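Local structure of addiction module toxin RelE (Helicobacter pylori, 4LTT) at residues R57-H60 with L66-Y69. The protein is a toxin of a type II toxin-antitoxin system, a RelE-family member of the YafQ subfamily that probably acts as an RNA endonuclease. Residues are numbered along the deposited sequence; the frame is centred on the assembly and turned at random.
Sequences RECH and LLVY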
# COMPACT_ATOMS: atom_id res chain seq x y z
N ARG A 57 4.24 -4.01 5.78
CA ARG A 57 5.13 -4.05 4.61
C ARG A 57 4.87 -2.82 3.76
O ARG A 57 3.84 -2.14 3.88
CB ARG A 57 4.84 -5.32 3.77
CG ARG A 57 5.15 -6.63 4.55
CD ARG A 57 4.93 -7.88 3.65
NE ARG A 57 5.85 -7.95 2.55
CZ ARG A 57 7.10 -8.36 2.62
NH1 ARG A 57 7.61 -8.77 3.79
NH2 ARG A 57 7.87 -8.26 1.55
N GLU A 58 5.78 -2.59 2.82
CA GLU A 58 5.71 -1.40 1.95
C GLU A 58 6.11 -1.85 0.51
O GLU A 58 7.08 -2.60 0.36
CB GLU A 58 6.77 -0.36 2.41
CG GLU A 58 6.73 0.94 1.58
CD GLU A 58 8.05 1.70 1.73
OE1 GLU A 58 8.15 2.42 2.73
OE2 GLU A 58 8.99 1.58 0.93
N CYS A 59 5.35 -1.35 -0.48
CA CYS A 59 5.80 -1.49 -1.85
C CYS A 59 5.64 -0.12 -2.51
O CYS A 59 4.98 0.80 -2.00
CB CYS A 59 5.08 -2.61 -2.59
SG CYS A 59 3.33 -2.36 -2.80
N HIS A 60 6.31 0.01 -3.64
CA HIS A 60 6.28 1.30 -4.40
C HIS A 60 5.39 1.18 -5.59
O HIS A 60 5.72 0.42 -6.52
CB HIS A 60 7.63 1.57 -4.99
CG HIS A 60 8.60 2.15 -4.10
ND1 HIS A 60 8.99 1.59 -3.00
CD2 HIS A 60 9.40 3.28 -4.29
CE1 HIS A 60 9.98 2.34 -2.45
NE2 HIS A 60 10.19 3.37 -3.26
N LEU A 66 3.75 5.17 -2.21
CA LEU A 66 4.04 3.95 -1.49
C LEU A 66 2.78 3.40 -0.93
O LEU A 66 1.95 4.16 -0.43
CB LEU A 66 5.01 4.26 -0.37
CG LEU A 66 6.28 5.00 -0.75
CD1 LEU A 66 7.07 5.30 0.47
CD2 LEU A 66 7.08 4.31 -1.78
N LEU A 67 2.61 2.08 -0.99
CA LEU A 67 1.48 1.39 -0.36
C LEU A 67 2.03 0.70 0.91
O LEU A 67 2.98 -0.10 0.83
CB LEU A 67 0.93 0.36 -1.35
CG LEU A 67 -0.16 -0.56 -0.73
CD1 LEU A 67 -1.42 0.24 -0.42
CD2 LEU A 67 -0.45 -1.73 -1.68
N VAL A 68 1.39 0.95 2.04
CA VAL A 68 1.71 0.27 3.31
C VAL A 68 0.59 -0.68 3.59
O VAL A 68 -0.61 -0.25 3.57
CB VAL A 68 1.93 1.28 4.45
CG1 VAL A 68 2.21 0.53 5.75
CG2 VAL A 68 3.11 2.20 4.12
N TYR A 69 0.90 -1.96 3.82
CA TYR A 69 -0.14 -3.00 3.89
C TYR A 69 0.30 -4.07 4.82
O TYR A 69 1.46 -4.17 5.22
CB TYR A 69 -0.44 -3.57 2.47
CG TYR A 69 0.69 -4.39 1.94
CD1 TYR A 69 0.74 -5.77 2.20
CD2 TYR A 69 1.72 -3.84 1.22
CE1 TYR A 69 1.79 -6.54 1.69
CE2 TYR A 69 2.79 -4.58 0.76
CZ TYR A 69 2.83 -5.95 1.01
OH TYR A 69 3.87 -6.72 0.56
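The hydroxyl OH of Tyr69 is gripped by two groups: NE of Arg57 donates to it at 3.1 Å, and Asp46 OD1 is its second hydrogen-bonding partner. The oxygen sits in the guanidinium plane at its edge, although the N-H...O angle is only 146°. Asp46 also forms a salt bridge with Arg57 NH2, so one carboxylate holds the guanidinium and the phenol hydroxyl in place together. The bend of the arginine chain at chi3 (65°) turns NE back to the phenol, while Arg57 CB lies over one ring face, 3.5 Å from Tyr69 CZ. With CG between backbone N and carbonyl carbon (chi1 70°), Tyr69 turns its ring toward the adjacent strand.

In the backbone, Arg57 and Tyr69 form one hydrogen-bonded pair, joined by two bonds, the shorter from Arg57 N to Tyr69 O at 2.8 Å, and Cys59 and Leu67 form the next. Cys59 SG rests 3.9 Å from Leu67 CB on the face covered by helix 25-35. On the other face Leu66 CD2 stands 3.4 Å above the centroid of the His60 ring, and Leu66 CD1 lies 3.8 Å from OE1 of Glu58, a residue that binds copper in another structure of this toxin; no copper is bound here. Leu66 also nears His84, a copper ligand there too and the predicted proton donor. The whole is an antiparallel beta hairpin, central to the RelE-type sheet and bordering the presumed active site.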